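Local coordinates for dihydropyrimidinase (Dictyostelium discoideum, PDB 2FTW), which catalyses the reversible, zinc-dependent hydrolytic ring opening of dihydropyrimidines, the second step of reductive pyrimidine degradation, at residues Q249-G252 with A253-I257; W288-A291 with A292-M296; V358-N361 with G362-G366; K367-W370 with C371-V374. All coordinates share one frame; numbering follows the deposited sequence. Where two conformers were deposited one is given.

Every contact here is local, each made within its own continuous stretch of chain, and the four follow one another in series; none nests within or crosses another. Contact 1 caps the start of helix 251-262, in a beta-alpha-beta unit of the barrel. Contact 2 closes the turn by which the short helix 288-292 passes into the loop before helix 306-316, and Met296 CE reaches back to Gln249 NE2 of contact 1 at 3.6 Å. Contact 3 ends helix 354-363 and contact 4 begins helix 370-384. With centres about 8 Å apart, these last two form one helix-loop-helix corner, where Trp359 packs on Trp370.

Contact 1 (Q249-G252 with A253-I257); sequences QSIG and AADVI
Ser250 lays its hydroxyl over the first turn of helix 251-262, with OG 3.4 Å from Ala253 CB and accepting a hydrogen bond from Ala253 N at 3.1 Å. This is a classical N-cap: the serine stands just before the helix and its side chain takes up an N-H of the opening turn, for which no earlier helical carbonyl is available. The bond is fairly straight, 163° at the hydrogen. The serine's own carbonyl starts the regular ladder, Ser250 O receiving Ala254 N at 3.0 Å. The helix is the middle element of a beta-alpha-beta unit between strands 243-245 and 267-269. Glu222, outside the contact, accepts from Gly252 N through its carboxylate, so a second open N-H of this end is also met, and the nearby negative charge would be expected to suit the positive end of the helix dipole. Ile251, the first residue of the helix, lies alongside Asp255 one turn later in one of the two conformers modelled for the isoleucine. The ladder continues from Asp255 N to Ile251 O at 2.8 Å, and its next rung joins Val256 N to Gly252 O at 3.1 Å.

Contact 2 (W288-A291 with A292-M296); sequences WRHA and AAFVM
Trp288 O receives the shortest polar bond here, from Ala292 N at 2.8 Å, and at 173° it is almost straight. The same two residues also meet through their side chains. Trp288 CG stands anti to the backbone N (chi1 -167°), which swings the indole along the helix until Ala292 CB sits over one face of the indole's six-membered ring, 3.5 Å from the centroid: a CH-pi contact. Beyond this turn the helix unwinds. Ala293 N divides its hydrogen between Arg289 O at 3.1 Å and, weakly, His290 O, while Phe294 N goes back three residues to Ala291 O at 3.2 Å. A type I beta turn from Ala292 to Val295 completes the exit. Around it, the imidazole of His290 and the ring of Phe294 lie nearly parallel (planes at 26°) but slid apart, so that they barely overlap; His290 CE1 comes 3.6 Å from Phe294 CE1. The phenyl edge also faces a carbonyl, with His290 O near the ring plane and 3.3 Å from Phe294 CD1. His282 stacks on Phe294, and Phe424 meets His290 edge-to-face. The short helix 288-292 thus hands the chain to the loop that leads on to helix 306-316; in that loop Val295 pairs through its backbone with Gly347, beside Asn346, a probable substrate-binding residue, while Arg490 of a second subunit packs on Trp288 and Ala291.

Contact 3 (V358-N361 with G362-G366); sequences VWEN and GVNTG
The C-terminal end of helix 354-363 is built around Trp359, whose carbonyl oxygen is shared by two successive N-H groups: Asn364 N at 3.1 Å, and Val363 N through a weak, bent bond. The five-residue reach of the first marks a wider, pi-type turn. Trp359 and Val363 also meet through their side chains: Val363 CG2 lies over one face of the indole, 3.9 Å from the centroid of its six-membered ring, a CH-pi contact. Asn364 turns its amide plane 87° from that ring, and a water lying in the indole plane accepts from Trp359 NE1 at 3.2 Å. Here the helix stops in a Schellman motif: Gly366 has positive phi, and its N binds Val363 O at 2.8 Å within a type I turn. Glu360 bends at chi2 (55°) to bring OE1 to Asn364 ND2 at 2.9 Å; the donor approaches from above the carboxylate plane, while OE1 itself lies close to the plane of the amide, the two flat groups being turned 72° apart. Thr433 N bonds to Glu360 OE1 and Thr433 O accepts from Asn364 ND2, fixing the pair against strand 431-441. Thr365 OG1 approaches Asn361 O to 2.7 Å. Gln476 NE2 of a third subunit donates to Asn364 O.

Contact 4 (K367-W370 with C371-V374); sequences KLTW and CQFV
Thr369 and Gln372 are brought together by two torsions: chi1 of 69° tucks Thr369 OG1 between its own backbone N and carbonyl carbon, facing the helix, while chi1 of -61° and an extended chain beyond CG carry the Gln372 amide back past the helix start. The outcome is a capping box, two reciprocal bonds between side chain and backbone. Gln372 N donates to Thr369 OG1 at 3.2 Å, and Thr369 N donates to Gln372 OE1, also at 3.2 Å and nearly straight at 170°, though tilted from the carbonyl plane of the amide. The side chains themselves touch, Gln372 CG lying 3.3 Å from Thr369 OG1. OE1 is gripped a second time by a water that donates to it at 3.0 Å and, more weakly, to Lys367 O, so this oxygen ties the glutamine to the loop before the helix as well as to the cap. Behind the box the backbone ladder begins, with Phe373 N bonded to Thr369 O at 3.0 Å and Val374 N to Trp370 O at 3.2 Å. Leu368 packs lightly on the first turn, CD2 lying 4.1 Å from Gln372 CB. Lys367 sends its ammonium group away from this cap, to a salt bridge with Asp312 on helix 306-316. That helix also receives Leu368, through Met311 and Ala315. Trp370 and Phe373 also meet Trp359 of helix 354-363, and Trp370, Phe373 and Val374 reach strand 57-64, so that the start of helix 370-384 touches both helices and the sheet.

Contact 1 (Q249-G252 with A253-I257)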
loop_
_atom_site.group_PDB
_atom_site.type_symbol
_atom_site.label_atom_id
_atom_site.label_comp_id
_atom_site.label_asym_id
_atom_site.label_seq_id
_atom_site.Cartn_x
_atom_site.Cartn_y
_atom_site.Cartn_z
ATOM N N GLN A 249 -10.646 11.571 12.084
ATOM C CA GLN A 249 -11.967 11.645 11.436
ATOM C C GLN A 249 -11.978 11.112 9.999
ATOM O O GLN A 249 -13.052 10.926 9.415
ATOM C CB GLN A 249 -12.456 13.102 11.412
ATOM C CG GLN A 249 -12.852 13.688 12.756
ATOM C CD GLN A 249 -14.308 13.473 13.078
ATOM O OE1 GLN A 249 -14.689 12.406 13.559
ATOM N NE2 GLN A 249 -15.141 14.482 12.782
ATOM N N SER A 250 -10.797 10.866 9.429
ATOM C CA SER A 250 -10.698 10.576 8.003
ATOM C C SER A 250 -9.909 9.303 7.627
ATOM O O SER A 250 -9.025 8.849 8.353
ATOM C CB SER A 250 -10.096 11.795 7.293
ATOM O OG SER A 250 -8.676 11.727 7.220
ATOM N N ILE A 251 -10.246 8.761 6.464
ATOM C CA ILE A 251 -9.548 7.612 5.872
ATOM C C ILE A 251 -8.066 7.923 5.702
ATOM O O ILE A 251 -7.202 7.150 6.118
ATOM C CB ILE A 251 -10.151 7.237 4.472
ATOM C CG1 ILE A 251 -11.516 6.564 4.637
ATOM C CG2 ILE A 251 -9.208 6.316 3.681
ATOM C CD1 ILE A 251 -12.290 6.361 3.350
ATOM N N GLY A 252 -7.789 9.060 5.066
ATOM C CA GLY A 252 -6.417 9.496 4.801
ATOM C C GLY A 252 -5.531 9.536 6.032
ATOM O O GLY A 252 -4.393 9.065 6.002
ATOM N N ALA A 253 -6.059 10.106 7.118
ATOM C CA ALA A 253 -5.319 10.226 8.370
ATOM C C ALA A 253 -5.159 8.862 9.027
ATOM O O ALA A 253 -4.104 8.552 9.587
ATOM C CB ALA A 253 -6.021 11.211 9.313
ATOM N N ALA A 254 -6.196 8.032 8.937
ATOM C CA ALA A 254 -6.116 6.649 9.440
ATOM C C ALA A 254 -5.050 5.824 8.711
ATOM O O ALA A 254 -4.281 5.073 9.352
ATOM C CB ALA A 254 -7.444 5.982 9.343
ATOM N N ASP A 255 -5.004 5.979 7.391
ATOM C CA ASP A 255 -3.993 5.334 6.543
ATOM C C ASP A 255 -2.584 5.750 6.909
ATOM O O ASP A 255 -1.684 4.916 6.924
ATOM C CB ASP A 255 -4.187 5.693 5.055
ATOM C CG ASP A 255 -5.455 5.080 4.428
ATOM O OD1 ASP A 255 -6.071 4.150 5.020
ATOM O OD2 ASP A 255 -5.828 5.559 3.321
ATOM N N VAL A 256 -2.373 7.043 7.133
ATOM C CA VAL A 256 -1.058 7.541 7.577
ATOM C C VAL A 256 -0.598 6.864 8.871
ATOM O O VAL A 256 0.551 6.446 8.984
ATOM C CB VAL A 256 -1.051 9.089 7.754
ATOM C CG1 VAL A 256 0.085 9.531 8.632
ATOM C CG2 VAL A 256 -0.977 9.784 6.403
ATOM N N ILE A 257 -1.496 6.784 9.849
ATOM C CA ILE A 257 -1.208 6.139 11.134
ATOM C C ILE A 257 -0.849 4.659 10.930
ATOM O O ILE A 257 0.093 4.143 11.532
ATOM C CB ILE A 257 -2.418 6.275 12.116
ATOM C CG1 ILE A 257 -2.618 7.737 12.514
ATOM C CG2 ILE A 257 -2.211 5.428 13.379
ATOM C CD1 ILE A 257 -3.855 8.021 13.396
#

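Contact 2 (W288-A291 with A292-M296)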
loop_
_atom_site.group_PDB
_atom_site.type_symbol
_atom_site.label_atom_id
_atom_site.label_comp_id
_atom_site.label_asym_id
_atom_site.label_seq_id
_atom_site.Cartn_x
_atom_site.Cartn_y
_atom_site.Cartn_z
ATOM N N TRP A 288 -30.748 24.940 7.818
ATOM C CA TRP A 288 -29.532 25.504 8.411
ATOM C C TRP A 288 -29.257 24.940 9.804
ATOM O O TRP A 288 -28.112 24.602 10.130
ATOM C CB TRP A 288 -29.587 27.040 8.492
ATOM C CG TRP A 288 -28.245 27.603 8.810
ATOM C CD1 TRP A 288 -27.289 27.970 7.916
ATOM C CD2 TRP A 288 -27.666 27.779 10.110
ATOM N NE1 TRP A 288 -26.164 28.398 8.569
ATOM C CE2 TRP A 288 -26.360 28.280 9.919
ATOM C CE3 TRP A 288 -28.124 27.567 11.419
ATOM C CZ2 TRP A 288 -25.506 28.574 10.979
ATOM C CZ3 TRP A 288 -27.267 27.872 12.478
ATOM C CH2 TRP A 288 -25.977 28.366 12.247
ATOM N N ARG A 289 -30.299 24.836 10.623
ATOM C CA ARG A 289 -30.137 24.381 12.002
ATOM C C ARG A 289 -29.551 22.970 12.044
ATOM O O ARG A 289 -28.603 22.690 12.785
ATOM C CB ARG A 289 -31.483 24.431 12.751
ATOM C CG ARG A 289 -31.377 24.284 14.276
ATOM C CD ARG A 289 -31.434 22.817 14.732
ATOM N NE ARG A 289 -31.355 22.663 16.189
ATOM C CZ ARG A 289 -30.229 22.591 16.908
ATOM N NH1 ARG A 289 -29.034 22.682 16.335
ATOM N NH2 ARG A 289 -30.299 22.428 18.230
ATOM N N HIS A 290 -30.129 22.087 11.244
ATOM C CA HIS A 290 -29.700 20.698 11.184
ATOM C C HIS A 290 -28.252 20.621 10.705
ATOM O O HIS A 290 -27.425 19.933 11.310
ATOM C CB HIS A 290 -30.624 19.926 10.241
ATOM C CG HIS A 290 -30.484 18.440 10.326
ATOM N ND1 HIS A 290 -29.469 17.750 9.698
ATOM C CD2 HIS A 290 -31.240 17.509 10.955
ATOM C CE1 HIS A 290 -29.606 16.459 9.936
ATOM N NE2 HIS A 290 -30.671 16.286 10.700
ATOM N N ALA A 291 -27.956 21.353 9.633
ATOM C CA ALA A 291 -26.609 21.403 9.060
ATOM C C ALA A 291 -25.551 21.881 10.054
ATOM O O ALA A 291 -24.543 21.202 10.266
ATOM C CB ALA A 291 -26.602 22.275 7.816
ATOM N N ALA A 292 -25.785 23.052 10.648
ATOM C CA ALA A 292 -24.880 23.637 11.650
ATOM C C ALA A 292 -24.663 22.761 12.897
ATOM O O ALA A 292 -23.617 22.848 13.552
ATOM C CB ALA A 292 -25.389 25.001 12.069
ATOM N N ALA A 293 -25.650 21.935 13.234
ATOM C CA ALA A 293 -25.559 21.042 14.392
ATOM C C ALA A 293 -24.501 19.944 14.278
ATOM O O ALA A 293 -24.107 19.360 15.289
ATOM C CB ALA A 293 -26.894 20.409 14.655
ATOM N N PHE A 294 -24.058 19.639 13.060
ATOM C CA PHE A 294 -23.064 18.583 12.857
ATOM C C PHE A 294 -21.655 19.142 12.698
ATOM O O PHE A 294 -20.704 18.376 12.482
ATOM C CB PHE A 294 -23.433 17.732 11.650
ATOM C CG PHE A 294 -24.543 16.752 11.906
ATOM C CD1 PHE A 294 -25.849 17.187 12.065
ATOM C CD2 PHE A 294 -24.295 15.393 11.928
ATOM C CE1 PHE A 294 -26.878 16.287 12.270
ATOM C CE2 PHE A 294 -25.322 14.497 12.124
ATOM C CZ PHE A 294 -26.620 14.954 12.305
ATOM N N VAL A 295 -21.528 20.469 12.808
ATOM C CA VAL A 295 -20.249 21.145 12.653
ATOM C C VAL A 295 -19.350 20.910 13.876
ATOM O O VAL A 295 -19.731 21.141 15.038
ATOM C CB VAL A 295 -20.414 22.678 12.360
ATOM C CG1 VAL A 295 -19.082 23.402 12.400
ATOM C CG2 VAL A 295 -21.077 22.900 10.987
ATOM N N MET A 296 -18.151 20.420 13.580
ATOM C CA MET A 296 -17.091 20.257 14.558
ATOM C C MET A 296 -15.778 20.260 13.776
ATOM O O MET A 296 -15.794 20.300 12.547
ATOM C CB MET A 296 -17.257 18.944 15.322
ATOM C CG MET A 296 -17.168 17.685 14.476
ATOM S SD MET A 296 -16.801 16.222 15.464
ATOM C CE MET A 296 -15.042 16.401 15.781
#

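Contact 3 (V358-N361 with G362-G366)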
loop_
_atom_site.group_PDB
_atom_site.type_symbol
_atom_site.label_atom_id
_atom_site.label_comp_id
_atom_site.label_asym_id
_atom_site.label_seq_id
_atom_site.Cartn_x
_atom_site.Cartn_y
_atom_site.Cartn_z
ATOM N N VAL A 358 -20.830 2.297 18.785
ATOM C CA VAL A 358 -19.700 1.429 18.477
ATOM C C VAL A 358 -20.214 -0.005 18.354
ATOM O O VAL A 358 -19.825 -0.736 17.444
ATOM C CB VAL A 358 -18.575 1.502 19.541
ATOM C CG1 VAL A 358 -17.483 0.500 19.222
ATOM C CG2 VAL A 358 -17.978 2.890 19.614
ATOM N N TRP A 359 -21.094 -0.397 19.272
ATOM C CA TRP A 359 -21.694 -1.726 19.227
ATOM C C TRP A 359 -22.431 -2.018 17.906
ATOM O O TRP A 359 -22.195 -3.046 17.253
ATOM C CB TRP A 359 -22.649 -1.922 20.412
ATOM C CG TRP A 359 -23.094 -3.322 20.519
ATOM C CD1 TRP A 359 -24.123 -3.903 19.853
ATOM C CD2 TRP A 359 -22.513 -4.342 21.331
ATOM N NE1 TRP A 359 -24.223 -5.226 20.186
ATOM C CE2 TRP A 359 -23.249 -5.524 21.103
ATOM C CE3 TRP A 359 -21.443 -4.374 22.241
ATOM C CZ2 TRP A 359 -22.951 -6.718 21.741
ATOM C CZ3 TRP A 359 -21.142 -5.560 22.861
ATOM C CH2 TRP A 359 -21.893 -6.721 22.610
ATOM N N GLU A 360 -23.313 -1.101 17.520
ATOM C CA GLU A 360 -24.131 -1.261 16.314
ATOM C C GLU A 360 -23.276 -1.336 15.037
ATOM O O GLU A 360 -23.484 -2.198 14.173
ATOM C CB GLU A 360 -25.119 -0.098 16.215
ATOM C CG GLU A 360 -26.032 -0.104 14.988
ATOM C CD GLU A 360 -26.810 -1.402 14.839
ATOM O OE1 GLU A 360 -27.171 -2.022 15.868
ATOM O OE2 GLU A 360 -27.064 -1.809 13.683
ATOM N N ASN A 361 -22.321 -0.428 14.924
ATOM C CA ASN A 361 -21.457 -0.353 13.741
ATOM C C ASN A 361 -20.252 -1.301 13.737
ATOM O O ASN A 361 -19.644 -1.525 12.691
ATOM C CB ASN A 361 -20.984 1.090 13.554
ATOM C CG ASN A 361 -22.116 2.016 13.149
ATOM O OD1 ASN A 361 -22.522 2.036 11.992
ATOM N ND2 ASN A 361 -22.637 2.778 14.106
ATOM N N GLY A 362 -19.899 -1.834 14.906
ATOM C CA GLY A 362 -18.745 -2.707 15.051
ATOM C C GLY A 362 -19.158 -4.147 15.236
ATOM O O GLY A 362 -18.794 -5.016 14.438
ATOM N N VAL A 363 -19.933 -4.407 16.282
ATOM C CA VAL A 363 -20.311 -5.771 16.596
ATOM C C VAL A 363 -21.343 -6.294 15.590
ATOM O O VAL A 363 -21.130 -7.341 14.967
ATOM C CB VAL A 363 -20.787 -5.923 18.067
ATOM C CG1 VAL A 363 -21.205 -7.350 18.378
ATOM C CG2 VAL A 363 -19.678 -5.521 19.029
ATOM N N ASN A 364 -22.438 -5.557 15.398
ATOM C CA ASN A 364 -23.550 -6.060 14.581
ATOM C C ASN A 364 -23.250 -6.121 13.097
ATOM O O ASN A 364 -23.960 -6.787 12.355
ATOM C CB ASN A 364 -24.830 -5.276 14.868
ATOM C CG ASN A 364 -25.319 -5.489 16.281
ATOM O OD1 ASN A 364 -24.869 -6.406 16.973
ATOM N ND2 ASN A 364 -26.235 -4.642 16.725
ATOM N N THR A 365 -22.180 -5.451 12.670
ATOM C CA THR A 365 -21.643 -5.616 11.315
ATOM C C THR A 365 -20.693 -6.817 11.168
ATOM O O THR A 365 -20.314 -7.166 10.064
ATOM C CB THR A 365 -20.902 -4.355 10.860
ATOM O OG1 THR A 365 -19.832 -4.066 11.769
ATOM C CG2 THR A 365 -21.851 -3.164 10.802
ATOM N N GLY A 366 -20.310 -7.445 12.276
ATOM C CA GLY A 366 -19.319 -8.522 12.250
ATOM C C GLY A 366 -17.883 -8.012 12.296
ATOM O O GLY A 366 -16.943 -8.798 12.285
HETATM O O HOH W 1 -25.942 -7.809 19.412
#

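Contact 4 (K367-W370 with C371-V374)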
loop_
_atom_site.group_PDB
_atom_site.type_symbol
_atom_site.label_atom_id
_atom_site.label_comp_id
_atom_site.label_asym_id
_atom_site.label_seq_id
_atom_site.Cartn_x
_atom_site.Cartn_y
_atom_site.Cartn_z
ATOM N N LYS A 367 -17.724 -6.692 12.399
ATOM C CA LYS A 367 -16.414 -6.058 12.365
ATOM C C LYS A 367 -15.651 -6.253 13.659
ATOM O O LYS A 367 -14.445 -6.433 13.619
ATOM C CB LYS A 367 -16.534 -4.563 12.037
ATOM C CG LYS A 367 -16.570 -4.269 10.554
ATOM C CD LYS A 367 -16.912 -2.819 10.328
ATOM C CE LYS A 367 -17.324 -2.529 8.903
ATOM N NZ LYS A 367 -16.135 -2.316 8.068
ATOM N N LEU A 368 -16.350 -6.241 14.786
ATOM C CA LEU A 368 -15.732 -6.420 16.096
ATOM C C LEU A 368 -16.357 -7.588 16.831
ATOM O O LEU A 368 -17.578 -7.731 16.860
ATOM C CB LEU A 368 -15.922 -5.183 17.001
ATOM C CG LEU A 368 -15.364 -3.784 16.699
ATOM C CD1 LEU A 368 -15.868 -2.825 17.752
ATOM C CD2 LEU A 368 -13.856 -3.755 16.650
ATOM N N THR A 369 -15.511 -8.377 17.482
ATOM C CA THR A 369 -15.980 -9.333 18.491
ATOM C C THR A 369 -16.312 -8.602 19.792
ATOM O O THR A 369 -16.027 -7.418 19.953
ATOM C CB THR A 369 -14.930 -10.408 18.819
ATOM O OG1 THR A 369 -13.834 -9.809 19.518
ATOM C CG2 THR A 369 -14.432 -11.121 17.559
ATOM N N TRP A 370 -16.911 -9.324 20.730
ATOM C CA TRP A 370 -17.214 -8.780 22.056
ATOM C C TRP A 370 -15.952 -8.285 22.801
ATOM O O TRP A 370 -15.951 -7.200 23.400
ATOM C CB TRP A 370 -17.897 -9.850 22.911
ATOM C CG TRP A 370 -19.320 -10.155 22.566
ATOM C CD1 TRP A 370 -20.101 -9.545 21.621
ATOM C CD2 TRP A 370 -20.157 -11.120 23.212
ATOM N NE1 TRP A 370 -21.361 -10.099 21.622
ATOM C CE2 TRP A 370 -21.425 -11.057 22.596
ATOM C CE3 TRP A 370 -19.947 -12.054 24.231
ATOM C CZ2 TRP A 370 -22.484 -11.885 22.974
ATOM C CZ3 TRP A 370 -21.003 -12.879 24.610
ATOM C CH2 TRP A 370 -22.253 -12.787 23.978
ATOM N N CYS A 371 -14.903 -9.100 22.794
ATOM C CA CYS A 371 -13.617 -8.732 23.430
ATOM C C CYS A 371 -12.951 -7.505 22.783
ATOM O O CYS A 371 -12.425 -6.648 23.467
ATOM C CB CYS A 371 -12.654 -9.934 23.424
ATOM S SG CYS A 371 -13.205 -11.308 24.498
ATOM N N GLN A 372 -12.984 -7.427 21.459
ATOM C CA GLN A 372 -12.444 -6.256 20.761
ATOM C C GLN A 372 -13.271 -5.002 21.050
ATOM O O GLN A 372 -12.756 -3.881 20.992
ATOM C CB GLN A 372 -12.366 -6.494 19.256
ATOM C CG GLN A 372 -11.457 -7.655 18.873
ATOM C CD GLN A 372 -11.471 -7.965 17.394
ATOM O OE1 GLN A 372 -12.492 -7.825 16.717
ATOM N NE2 GLN A 372 -10.320 -8.401 16.879
ATOM N N PHE A 373 -14.550 -5.184 21.364
ATOM C CA PHE A 373 -15.382 -4.054 21.772
ATOM C C PHE A 373 -14.972 -3.504 23.141
ATOM O O PHE A 373 -14.929 -2.289 23.349
ATOM C CB PHE A 373 -16.864 -4.455 21.761
ATOM C CG PHE A 373 -17.763 -3.435 22.373
ATOM C CD1 PHE A 373 -18.049 -3.478 23.741
ATOM C CD2 PHE A 373 -18.321 -2.427 21.597
ATOM C CE1 PHE A 373 -18.881 -2.544 24.325
ATOM C CE2 PHE A 373 -19.163 -1.481 22.177
ATOM C CZ PHE A 373 -19.448 -1.552 23.549
ATOM N N VAL A 374 -14.671 -4.386 24.083
ATOM C CA VAL A 374 -14.191 -3.944 25.385
ATOM C C VAL A 374 -12.829 -3.231 25.267
ATOM O O VAL A 374 -12.628 -2.156 25.852
ATOM C CB VAL A 374 -14.195 -5.113 26.402
ATOM C CG1 VAL A 374 -13.429 -4.777 27.650
ATOM C CG2 VAL A 374 -15.627 -5.459 26.765
HETATM O O HOH W 2 -12.999 -9.386 14.241
#